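Local coordinates for DNA translocase coupling protein (Clostridium perfringens, PDB 6O1W) that probably binds ATP and DNA as the FtsK/SpoIIIE-like coupling protein of plasmid conjugation, a membrane protein of which one piece is modelled, at residues 6-9 with 10-14; 60-63 with 64-68; 74-77 with 78-82; 98-101 with 102-106; 341-345 with 346-350. All coordinates share one frame; numbering follows the deposited sequence.

The contacts fall into two separate clusters. Contacts 1, 2 and 3 come first along the chain, in the N-terminal domain built on the antiparallel sheet of strands 30-36, 43-48, 82-89 and 69-76. Contact 1 on helix 7-18 and contact 2 on helix 60-67 touch, Tyr-12 against Leu-67, their centres about 14 Å apart; contact 2 meets contact 3 where Ile-60 packs on Ile-74. Contacts 4 and 5 touch none of these. Far apart in sequence, their centres are about 10 Å apart in the ATPase part, paired by backbone bonds to Tyr-342 beside helix 142-155, which starts at the end of the P-loop, near residues that bind ATP in another structure of this protein.

Contact 1 (6-9 with 10-14); sequences DKRN and AEYRL
The first turns of helix 7-18, the opening helix of the modelled chain, bring Arg-8 and Tyr-12 together one turn apart, their side chains running side by side in the same direction. Arg-8 lays its aliphatic part over the tyrosine ring: CG sits 4.0 Å from the centroid of the Tyr-12 ring, 30° off the normal, a CH-pi contact. A bend at chi3 (-80°) then turns the arginine chain, bringing NH1 to 3.1 Å from Tyr-12 OH, which lies at the guanidinium edge near its plane. Glu-11 OE1 is also near, 4.4 Å from Arg-8 NH1, but well out of the guanidinium plane, a matter of charge alone. Ahead of these residues the helix start is held by an Asx motif: Asp-6 OD2 accepts from Asn-9 N at 2.8 Å, so a carboxylate takes up a backbone N-H of the first turn. Regular helical bonds follow, Ala-10 N to Asp-6 O, Glu-11 N to Lys-7 O, Tyr-12 N to Arg-8 O at 2.8 Å, and Arg-13 N to Asn-9 O. Tyr-12 is buried, its ring meeting Phe-47 edge-to-face and touching Leu-31 and Phe-34 of strand 30-36, while Arg-8 makes a cation-pi contact with Phe-34. On the more exposed side of the helix, Arg-13 reaches onward to a salt bridge with Glu-17.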
# COMPACT_ATOMS: atom_id res chain seq x y z
N ASP A 6 -22.19 30.44 11.71
CA ASP A 6 -21.23 29.45 11.23
C ASP A 6 -21.14 29.46 9.70
O ASP A 6 -22.18 29.42 9.02
CB ASP A 6 -21.57 28.06 11.78
CG ASP A 6 -20.89 26.92 11.04
OD1 ASP A 6 -19.68 26.68 11.30
OD2 ASP A 6 -21.56 26.28 10.21
N LYS A 7 -19.90 29.51 9.16
CA LYS A 7 -19.59 29.56 7.73
C LYS A 7 -20.26 28.45 6.93
O LYS A 7 -21.03 28.75 6.02
CB LYS A 7 -18.06 29.53 7.51
CG LYS A 7 -17.62 29.98 6.11
CD LYS A 7 -16.12 30.28 6.06
CE LYS A 7 -15.71 31.02 4.81
NZ LYS A 7 -16.13 32.45 4.84
N ARG A 8 -19.99 27.19 7.30
CA ARG A 8 -20.49 25.98 6.66
C ARG A 8 -22.03 25.94 6.56
O ARG A 8 -22.55 25.72 5.46
CB ARG A 8 -19.93 24.72 7.35
CG ARG A 8 -19.90 23.54 6.40
CD ARG A 8 -18.96 22.44 6.86
NE ARG A 8 -17.55 22.71 6.57
CZ ARG A 8 -16.97 22.51 5.39
NH1 ARG A 8 -17.69 22.11 4.34
NH2 ARG A 8 -15.68 22.75 5.23
N ASN A 9 -22.75 26.20 7.68
CA ASN A 9 -24.21 26.23 7.68
C ASN A 9 -24.75 27.33 6.77
O ASN A 9 -25.67 27.06 6.00
CB ASN A 9 -24.80 26.35 9.10
CG ASN A 9 -25.27 25.02 9.66
OD1 ASN A 9 -25.86 24.18 8.97
ND2 ASN A 9 -25.02 24.82 10.94
N ALA A 10 -24.13 28.52 6.79
CA ALA A 10 -24.51 29.65 5.94
C ALA A 10 -24.28 29.32 4.48
O ALA A 10 -25.12 29.63 3.65
CB ALA A 10 -23.71 30.89 6.33
N GLU A 11 -23.15 28.64 4.18
CA GLU A 11 -22.75 28.22 2.85
C GLU A 11 -23.70 27.16 2.31
O GLU A 11 -24.12 27.27 1.17
CB GLU A 11 -21.30 27.71 2.86
CG GLU A 11 -20.73 27.36 1.48
CD GLU A 11 -19.78 26.18 1.39
OE1 GLU A 11 -19.24 25.75 2.44
OE2 GLU A 11 -19.56 25.69 0.26
N TYR A 12 -24.07 26.14 3.12
CA TYR A 12 -24.99 25.09 2.67
C TYR A 12 -26.37 25.64 2.42
O TYR A 12 -26.96 25.35 1.37
CB TYR A 12 -25.08 23.93 3.68
CG TYR A 12 -23.84 23.07 3.74
CD1 TYR A 12 -22.92 23.06 2.69
CD2 TYR A 12 -23.59 22.26 4.83
CE1 TYR A 12 -21.77 22.28 2.75
CE2 TYR A 12 -22.46 21.46 4.89
CZ TYR A 12 -21.56 21.46 3.84
OH TYR A 12 -20.44 20.68 3.93
N ARG A 13 -26.85 26.49 3.34
CA ARG A 13 -28.17 27.10 3.24
C ARG A 13 -28.34 27.84 1.92
O ARG A 13 -29.27 27.55 1.16
CB ARG A 13 -28.48 27.96 4.48
CG ARG A 13 -29.81 28.73 4.37
CD ARG A 13 -30.31 29.31 5.69
NE ARG A 13 -31.77 29.27 5.70
CZ ARG A 13 -32.53 29.36 6.78
NH1 ARG A 13 -31.99 29.50 7.98
NH2 ARG A 13 -33.86 29.30 6.68
N LEU A 14 -27.38 28.73 1.60
CA LEU A 14 -27.35 29.51 0.37
C LEU A 14 -27.33 28.60 -0.87
O LEU A 14 -28.08 28.83 -1.82
CB LEU A 14 -26.13 30.45 0.37
CG LEU A 14 -25.93 31.33 -0.89
CD1 LEU A 14 -27.06 32.32 -1.07
CD2 LEU A 14 -24.58 32.01 -0.86

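Contact 2 (60-63 with 64-68); sequences IPQL and QTSLN
Among the side chains, one polar link spans a full turn: Gln-62 NE2 donates to Ser-66 OG at 3.2 Å, with an N-H...O angle of 169°. The hydroxyl oxygen lies almost in the amide plane, 8° out of it, so an N-H of the amide points nearly straight at it. Gln-62 gets there by leaving the backbone with CG opposite its own N and then folding at chi2 (67°), which swings the amide along the helix toward the serine. Ser-66 OG also comes within 3.2 Å of the backbone oxygen Gln-62 O.

The backbone bonds are those of helix 60-67, a two-turn helix packed on one face of the N-terminal antiparallel sheet. Gln-64 N bonds to Ile-60 O, Ser-66 N to Gln-62 O at 2.9 Å, and Leu-67 N to Leu-63 O at 2.9 Å. Side-chain carbons rest on two of these carbonyl oxygens: Leu-67 CB is 3.3 Å from Leu-63 O, and Gln-64 CG lies 3.4 Å from Ile-60 O. After Leu-67 the chain leaves the helix: Asn-68 has a positive phi, and its backbone pairs with Gly-90.

The apolar packing of the leucines is made outside the two segments. Leu-63 and Leu-67 are buried, Leu-63 against Phe-16 and Ile-71, Leu-67 against Tyr-12 and Ala-15, which ties the helix to both helix 7-18 and strand 69-76.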
# COMPACT_ATOMS: atom_id res chain seq x y z
N ILE A 60 -26.67 14.88 -7.67
CA ILE A 60 -25.22 14.71 -7.43
C ILE A 60 -24.35 15.64 -8.34
O ILE A 60 -23.52 16.38 -7.80
CB ILE A 60 -24.74 13.23 -7.47
CG1 ILE A 60 -25.06 12.54 -6.13
CG2 ILE A 60 -23.23 13.09 -7.81
CD1 ILE A 60 -24.86 10.96 -6.15
N PRO A 61 -24.50 15.62 -9.69
CA PRO A 61 -23.69 16.53 -10.49
C PRO A 61 -23.80 17.97 -9.99
O PRO A 61 -22.76 18.58 -9.82
CB PRO A 61 -24.27 16.37 -11.91
CG PRO A 61 -24.76 14.97 -11.91
CD PRO A 61 -25.39 14.82 -10.56
N GLN A 62 -25.02 18.48 -9.67
CA GLN A 62 -25.20 19.87 -9.23
C GLN A 62 -24.64 20.19 -7.82
O GLN A 62 -24.05 21.25 -7.63
CB GLN A 62 -26.65 20.33 -9.34
CG GLN A 62 -26.80 21.82 -8.99
CD GLN A 62 -26.13 22.70 -10.03
OE1 GLN A 62 -26.40 22.59 -11.22
NE2 GLN A 62 -25.24 23.56 -9.60
N LEU A 63 -24.82 19.27 -6.87
CA LEU A 63 -24.32 19.41 -5.50
C LEU A 63 -22.80 19.43 -5.47
O LEU A 63 -22.22 20.14 -4.66
CB LEU A 63 -24.84 18.28 -4.60
CG LEU A 63 -26.35 18.27 -4.44
CD1 LEU A 63 -26.81 17.02 -3.74
CD2 LEU A 63 -26.84 19.55 -3.71
N GLN A 64 -22.16 18.65 -6.35
CA GLN A 64 -20.70 18.67 -6.45
C GLN A 64 -20.24 20.07 -6.80
O GLN A 64 -19.34 20.57 -6.16
CB GLN A 64 -20.19 17.70 -7.52
CG GLN A 64 -20.24 16.25 -7.08
CD GLN A 64 -19.54 15.35 -8.07
OE1 GLN A 64 -19.40 15.64 -9.28
NE2 GLN A 64 -19.07 14.24 -7.58
N THR A 65 -20.85 20.70 -7.79
CA THR A 65 -20.52 22.05 -8.23
C THR A 65 -20.88 23.15 -7.18
O THR A 65 -20.07 24.02 -6.90
CB THR A 65 -21.16 22.30 -9.58
OG1 THR A 65 -20.60 21.36 -10.49
CG2 THR A 65 -20.91 23.70 -10.10
N SER A 66 -22.10 23.11 -6.66
CA SER A 66 -22.57 24.10 -5.69
C SER A 66 -21.73 24.03 -4.41
O SER A 66 -21.25 25.05 -3.95
CB SER A 66 -24.05 23.86 -5.36
OG SER A 66 -24.84 24.12 -6.51
N LEU A 67 -21.49 22.82 -3.88
CA LEU A 67 -20.72 22.66 -2.64
C LEU A 67 -19.21 22.53 -2.86
O LEU A 67 -18.46 22.54 -1.89
CB LEU A 67 -21.26 21.48 -1.80
CG LEU A 67 -22.79 21.47 -1.50
CD1 LEU A 67 -23.20 20.22 -0.76
CD2 LEU A 67 -23.21 22.67 -0.70
N ASN A 68 -18.75 22.44 -4.13
CA ASN A 68 -17.35 22.23 -4.51
C ASN A 68 -16.77 20.96 -3.87
O ASN A 68 -15.78 21.01 -3.12
CB ASN A 68 -16.45 23.47 -4.26
CG ASN A 68 -15.08 23.31 -4.87
OD1 ASN A 68 -14.90 22.63 -5.90
ND2 ASN A 68 -14.08 23.87 -4.23

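Contact 3 (74-77 with 78-82); sequences IEQG and ASKRI
Gln-76 and Gly-77 meet the returning chain at Ile-82, and here the contact is close. Gly-77 N donates to Ile-82 O at 2.8 Å in a nearly straight bond (174°), although the donor stands above the carbonyl plane, 46° out of it. The same oxygen, Ile-82 O, lies 3.5 Å from Gln-76 CA in a CA-H...O contact. Beside this pair, Ile-82 CG2 packs 3.8 Å from Gly-77 CA, where the absence of a side chain permits so near an approach. The Gln-76 chain bends at chi2 (86°) and curls over the loop: its CG reaches 3.3 Å from Ser-79 O. The Gln-76 and Lys-80 side chains cross at about a right angle, with Gln-76 CD 3.7 Å from Lys-80 CA.

The outer side is looser. Ala-78, Lys-80 and Arg-81 are exposed, and Lys-80 meets Gln-76 through the aliphatic start of its chain. Within the loop, residues 79 to 82 form a type I beta turn whose backbone bond is weak, reinforced by an ST turn in which Ser-79 OG accepts from Arg-81 N at 2.9 Å.

The loop is the connection of a beta hairpin, joining strand 69-76, at one edge of the four-stranded sheet, to its antiparallel neighbour 82-89. Gln-76 and Ile-74 touch Ile-53 of helix 53-58, while Arg-81 forms a salt bridge with Glu-48 at the end of strand 43-48.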
# COMPACT_ATOMS: atom_id res chain seq x y z
N ILE A 74 -23.78 8.57 -1.74
CA ILE A 74 -24.89 9.10 -0.95
C ILE A 74 -25.66 7.88 -0.48
O ILE A 74 -25.98 7.02 -1.29
CB ILE A 74 -25.79 10.16 -1.66
CG1 ILE A 74 -24.95 11.30 -2.26
CG2 ILE A 74 -26.82 10.72 -0.67
CD1 ILE A 74 -25.73 12.68 -2.62
N GLU A 75 -25.89 7.77 0.83
CA GLU A 75 -26.67 6.67 1.40
C GLU A 75 -27.75 7.16 2.36
O GLU A 75 -27.58 8.20 3.00
CB GLU A 75 -25.77 5.61 2.07
CG GLU A 75 -25.10 6.03 3.37
CD GLU A 75 -24.20 5.00 4.03
OE1 GLU A 75 -22.96 5.11 3.88
OE2 GLU A 75 -24.73 4.11 4.73
N GLN A 76 -28.85 6.40 2.47
CA GLN A 76 -29.91 6.68 3.42
C GLN A 76 -29.38 6.27 4.80
O GLN A 76 -28.71 5.24 4.92
CB GLN A 76 -31.18 5.88 3.07
CG GLN A 76 -32.45 6.41 3.73
CD GLN A 76 -33.10 7.51 2.92
OE1 GLN A 76 -32.93 8.71 3.18
NE2 GLN A 76 -33.88 7.13 1.92
N GLY A 77 -29.63 7.09 5.81
CA GLY A 77 -29.22 6.83 7.19
C GLY A 77 -30.26 6.00 7.93
O GLY A 77 -30.96 5.19 7.30
N ALA A 78 -30.39 6.22 9.27
CA ALA A 78 -31.35 5.51 10.12
C ALA A 78 -32.77 5.56 9.57
O ALA A 78 -33.41 4.51 9.43
CB ALA A 78 -31.34 6.07 11.53
N SER A 79 -33.25 6.77 9.20
CA SER A 79 -34.59 6.97 8.65
C SER A 79 -34.56 7.44 7.21
O SER A 79 -33.48 7.68 6.65
CB SER A 79 -35.37 7.98 9.50
OG SER A 79 -35.04 9.32 9.15
N LYS A 80 -35.74 7.63 6.61
CA LYS A 80 -35.86 8.14 5.26
C LYS A 80 -35.70 9.69 5.26
O LYS A 80 -35.70 10.31 4.20
CB LYS A 80 -37.17 7.66 4.59
CG LYS A 80 -37.00 6.35 3.79
CD LYS A 80 -36.73 5.10 4.67
CE LYS A 80 -35.91 4.04 3.97
NZ LYS A 80 -35.25 3.13 4.93
N ARG A 81 -35.49 10.29 6.46
CA ARG A 81 -35.23 11.72 6.65
C ARG A 81 -33.72 12.02 6.69
O ARG A 81 -33.33 13.18 6.69
CB ARG A 81 -35.85 12.22 7.96
CG ARG A 81 -37.34 12.48 7.89
CD ARG A 81 -37.81 13.13 9.18
NE ARG A 81 -37.64 14.58 9.15
CZ ARG A 81 -38.59 15.44 8.82
NH1 ARG A 81 -39.81 15.00 8.52
NH2 ARG A 81 -38.35 16.74 8.79
N ILE A 82 -32.87 10.98 6.77
CA ILE A 82 -31.42 11.13 6.91
C ILE A 82 -30.66 10.66 5.68
O ILE A 82 -30.82 9.52 5.25
CB ILE A 82 -30.90 10.43 8.22
CG1 ILE A 82 -31.60 10.96 9.52
CG2 ILE A 82 -29.37 10.46 8.36
CD1 ILE A 82 -31.26 12.41 10.01

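Contact 4 (98-101 with 102-106); sequences LPWD and DKYIE
Trp-100 NE1 donates to Asp-102 OD1 at 3.0 Å, the oxygen tilted 16° from the indole plane. Further round the same edge, Ile-105 CG1 meets Trp-100 CZ2 at 3.6 Å, in plane. Tyr-104 CB comes within 3.8 Å of Trp-100 CZ3, but the two six-membered rings meet obliquely, at 47°, as the side chains slide past each other.

The turn that sets these groups is tied by Asp-101. Its CG points opposite the backbone N (chi1 -171°), carrying OD1 to Lys-103 N at 2.9 Å through the anti lone pair, while Asp-101 O accepts from Tyr-104 N at 3.1 Å. Both bonds hold the start of the short 3-10 segment 102-104.

Farther out, Asp-102 OD1 also accepts from Trp-151 NE1, so two indoles hold one carboxylate oxygen. Trp-100 is buried against Cys-148 and Gln-152 of helix 142-155 and meets Phe-341 and His-348 edge-to-face. This aromatic cluster lies near the nucleotide site of a P-loop ATPase of the FtsK/SpoIIIE family: the Trp-100 side chain is about 7 Å from that of Val-144, which contacts ATP in another structure of this protein; no nucleotide is bound here.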
# COMPACT_ATOMS: atom_id res chain seq x y z
N LEU A 98 -1.12 8.47 -12.55
CA LEU A 98 0.21 9.00 -12.28
C LEU A 98 1.22 8.00 -12.82
O LEU A 98 1.61 7.06 -12.12
CB LEU A 98 0.35 9.21 -10.76
CG LEU A 98 1.61 9.80 -10.23
CD1 LEU A 98 1.70 11.29 -10.58
CD2 LEU A 98 1.67 9.59 -8.74
N PRO A 99 1.61 8.16 -14.11
CA PRO A 99 2.59 7.22 -14.69
C PRO A 99 3.94 7.32 -14.00
O PRO A 99 4.35 8.40 -13.60
CB PRO A 99 2.69 7.67 -16.16
CG PRO A 99 2.24 9.10 -16.16
CD PRO A 99 1.20 9.19 -15.09
N TRP A 100 4.64 6.19 -13.89
CA TRP A 100 5.99 6.17 -13.36
C TRP A 100 6.91 6.93 -14.30
O TRP A 100 6.69 6.93 -15.51
CB TRP A 100 6.51 4.72 -13.22
CG TRP A 100 7.99 4.66 -12.95
CD1 TRP A 100 8.98 4.35 -13.84
CD2 TRP A 100 8.65 5.11 -11.75
NE1 TRP A 100 10.21 4.50 -13.25
CE2 TRP A 100 10.04 4.98 -11.97
CE3 TRP A 100 8.20 5.62 -10.52
CZ2 TRP A 100 10.98 5.29 -10.98
CZ3 TRP A 100 9.13 5.92 -9.55
CH2 TRP A 100 10.51 5.79 -9.80
N ASP A 101 7.96 7.54 -13.75
CA ASP A 101 8.99 8.22 -14.54
C ASP A 101 10.31 8.12 -13.74
O ASP A 101 10.31 8.33 -12.53
CB ASP A 101 8.60 9.66 -14.83
CG ASP A 101 9.51 10.36 -15.83
OD1 ASP A 101 10.73 10.48 -15.54
OD2 ASP A 101 9.01 10.79 -16.88
N ASP A 102 11.42 7.81 -14.43
CA ASP A 102 12.73 7.66 -13.78
C ASP A 102 13.22 8.93 -13.05
O ASP A 102 14.14 8.83 -12.22
CB ASP A 102 13.78 7.11 -14.78
CG ASP A 102 13.88 5.57 -14.84
OD1 ASP A 102 13.02 4.89 -14.24
OD2 ASP A 102 14.83 5.07 -15.47
N LYS A 103 12.56 10.09 -13.27
CA LYS A 103 12.89 11.36 -12.61
C LYS A 103 12.61 11.32 -11.09
O LYS A 103 13.20 12.11 -10.34
CB LYS A 103 12.15 12.54 -13.27
CG LYS A 103 10.66 12.64 -12.94
CD LYS A 103 10.02 13.90 -13.53
CE LYS A 103 8.53 13.93 -13.28
NZ LYS A 103 7.95 15.25 -13.61
N TYR A 104 11.69 10.42 -10.66
CA TYR A 104 11.32 10.23 -9.26
C TYR A 104 12.36 9.45 -8.44
O TYR A 104 12.32 9.52 -7.21
CB TYR A 104 9.93 9.59 -9.13
CG TYR A 104 8.81 10.38 -9.77
CD1 TYR A 104 8.38 11.59 -9.22
CD2 TYR A 104 8.11 9.89 -10.87
CE1 TYR A 104 7.33 12.31 -9.79
CE2 TYR A 104 7.07 10.60 -11.45
CZ TYR A 104 6.68 11.81 -10.91
OH TYR A 104 5.63 12.50 -11.46
N ILE A 105 13.27 8.71 -9.10
CA ILE A 105 14.31 7.92 -8.44
C ILE A 105 15.14 8.81 -7.52
O ILE A 105 15.69 9.82 -7.97
CB ILE A 105 15.18 7.10 -9.43
CG1 ILE A 105 14.36 5.96 -10.04
CG2 ILE A 105 16.44 6.54 -8.73
CD1 ILE A 105 14.98 5.27 -11.16
N GLU A 106 15.19 8.44 -6.23
CA GLU A 106 15.92 9.16 -5.19
C GLU A 106 17.39 8.88 -5.26
O GLU A 106 17.82 7.76 -5.57
CB GLU A 106 15.41 8.78 -3.79
CG GLU A 106 13.95 9.15 -3.55
CD GLU A 106 13.63 10.63 -3.49
OE1 GLU A 106 14.27 11.34 -2.68
OE2 GLU A 106 12.73 11.08 -4.23

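Contact 5 (341-345 with 346-350); sequences FYFDD and DKHFI
The Phe-343 ring carries His-348 CB on one face: the carbon sits 3.8 Å from the ring centroid, 24° off the normal, a CH-pi contact displaced toward the rim. The two rings themselves are oblique, and Phe-349 CB adds an apolar touch at Phe-343 CZ. The imidazole has Lys-347 CG above the centre of one face. At its edge comes Asp-344 N, which donates to His-348 ND1 at 2.9 Å, nearly straight (174°) and only 10° out of the ring plane. His-348 CG lies beside its own backbone N, a turn that lets the ring reach back over the start of the helix.

That start is capped by Asp-344, the N-cap residue of helix 345-348. Its OD1 accepts a weak bond from Asp-346 N, and its carbonyl oxygen takes two donors, His-348 N at 2.7 Å and Lys-347 N at 3.1 Å. The first comes nearly along the C=O axis, the second from above the carbonyl plane. Asp-345 OD1 is hydrogen-bonded to Tyr-175 OH, and the Tyr-175 ring stacks on Phe-349. Phe-343 packs on Trp-100, Trp-151 and Cys-148, with its side chain about 4 Å from that of Val-144.

ND1 accepts a backbone N-H and so is without a proton there, consistent with a neutral ring protonated at NE2. This bond, with Trp-100 against the ring, would favour one ring orientation, and Asp-344 is held firmly at its N-H and carbonyl and only weakly at its carboxylate.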
# COMPACT_ATOMS: atom_id res chain seq x y z
N PHE A 341 1.98 5.17 -8.32
CA PHE A 341 2.54 5.21 -9.67
C PHE A 341 2.07 4.01 -10.46
O PHE A 341 2.00 2.89 -9.91
CB PHE A 341 4.08 5.14 -9.63
CG PHE A 341 4.77 6.34 -9.04
CD1 PHE A 341 4.60 7.60 -9.60
CD2 PHE A 341 5.65 6.20 -7.98
CE1 PHE A 341 5.23 8.72 -9.04
CE2 PHE A 341 6.31 7.31 -7.45
CZ PHE A 341 6.11 8.56 -7.99
N TYR A 342 1.77 4.21 -11.74
CA TYR A 342 1.45 3.07 -12.58
C TYR A 342 2.74 2.77 -13.30
O TYR A 342 3.27 3.62 -14.03
CB TYR A 342 0.26 3.31 -13.53
CG TYR A 342 -0.02 2.08 -14.38
CD1 TYR A 342 -0.47 0.89 -13.80
CD2 TYR A 342 0.22 2.08 -15.75
CE1 TYR A 342 -0.66 -0.26 -14.57
CE2 TYR A 342 -0.00 0.95 -16.53
CZ TYR A 342 -0.43 -0.23 -15.93
OH TYR A 342 -0.63 -1.35 -16.70
N PHE A 343 3.33 1.63 -12.95
CA PHE A 343 4.60 1.14 -13.48
C PHE A 343 4.21 0.01 -14.38
O PHE A 343 3.61 -0.96 -13.94
CB PHE A 343 5.51 0.67 -12.32
CG PHE A 343 6.86 0.13 -12.75
CD1 PHE A 343 7.03 -1.21 -13.06
CD2 PHE A 343 7.96 0.97 -12.83
CE1 PHE A 343 8.27 -1.70 -13.45
CE2 PHE A 343 9.20 0.48 -13.21
CZ PHE A 343 9.35 -0.85 -13.55
N ASP A 344 4.51 0.15 -15.65
CA ASP A 344 4.15 -0.81 -16.69
C ASP A 344 5.42 -1.48 -17.14
O ASP A 344 6.30 -0.79 -17.69
CB ASP A 344 3.49 -0.02 -17.87
CG ASP A 344 2.88 -0.86 -18.99
OD1 ASP A 344 3.58 -1.73 -19.53
OD2 ASP A 344 1.70 -0.62 -19.33
N ASP A 345 5.55 -2.81 -16.91
CA ASP A 345 6.74 -3.58 -17.32
C ASP A 345 7.13 -3.37 -18.79
O ASP A 345 8.32 -3.20 -19.09
CB ASP A 345 6.52 -5.09 -17.07
CG ASP A 345 6.42 -5.48 -15.62
OD1 ASP A 345 6.88 -4.69 -14.76
OD2 ASP A 345 5.90 -6.58 -15.34
N ASP A 346 6.13 -3.33 -19.69
CA ASP A 346 6.37 -3.16 -21.13
C ASP A 346 7.06 -1.85 -21.50
O ASP A 346 7.77 -1.82 -22.50
CB ASP A 346 5.08 -3.35 -21.96
CG ASP A 346 4.68 -4.79 -22.21
OD1 ASP A 346 5.59 -5.65 -22.31
OD2 ASP A 346 3.47 -5.06 -22.32
N LYS A 347 6.92 -0.80 -20.68
CA LYS A 347 7.62 0.44 -21.02
C LYS A 347 8.55 0.98 -19.94
O LYS A 347 9.37 1.85 -20.24
CB LYS A 347 6.63 1.53 -21.50
CG LYS A 347 5.47 1.86 -20.63
CD LYS A 347 4.37 2.41 -21.50
CE LYS A 347 3.25 3.01 -20.69
NZ LYS A 347 2.05 3.30 -21.53
N HIS A 348 8.49 0.45 -18.70
CA HIS A 348 9.30 1.00 -17.63
C HIS A 348 10.42 0.10 -17.14
O HIS A 348 11.38 0.61 -16.59
CB HIS A 348 8.39 1.44 -16.47
CG HIS A 348 7.40 2.50 -16.85
ND1 HIS A 348 6.06 2.37 -16.56
CD2 HIS A 348 7.60 3.66 -17.53
CE1 HIS A 348 5.47 3.45 -17.05
NE2 HIS A 348 6.36 4.26 -17.65
N PHE A 349 10.31 -1.22 -17.34
CA PHE A 349 11.30 -2.17 -16.87
C PHE A 349 12.31 -2.44 -17.97
O PHE A 349 11.98 -3.13 -18.93
CB PHE A 349 10.62 -3.46 -16.34
CG PHE A 349 11.61 -4.45 -15.78
CD1 PHE A 349 12.19 -4.25 -14.53
CD2 PHE A 349 12.00 -5.57 -16.51
CE1 PHE A 349 13.15 -5.13 -14.04
CE2 PHE A 349 12.97 -6.45 -16.02
CZ PHE A 349 13.55 -6.21 -14.79
N ILE A 350 13.49 -1.82 -17.88
CA ILE A 350 14.55 -1.90 -18.90
C ILE A 350 15.76 -2.62 -18.31
O ILE A 350 16.58 -2.00 -17.63
CB ILE A 350 14.86 -0.48 -19.49
CG1 ILE A 350 13.55 0.22 -19.94
CG2 ILE A 350 15.86 -0.57 -20.66
CD1 ILE A 350 13.59 1.75 -19.96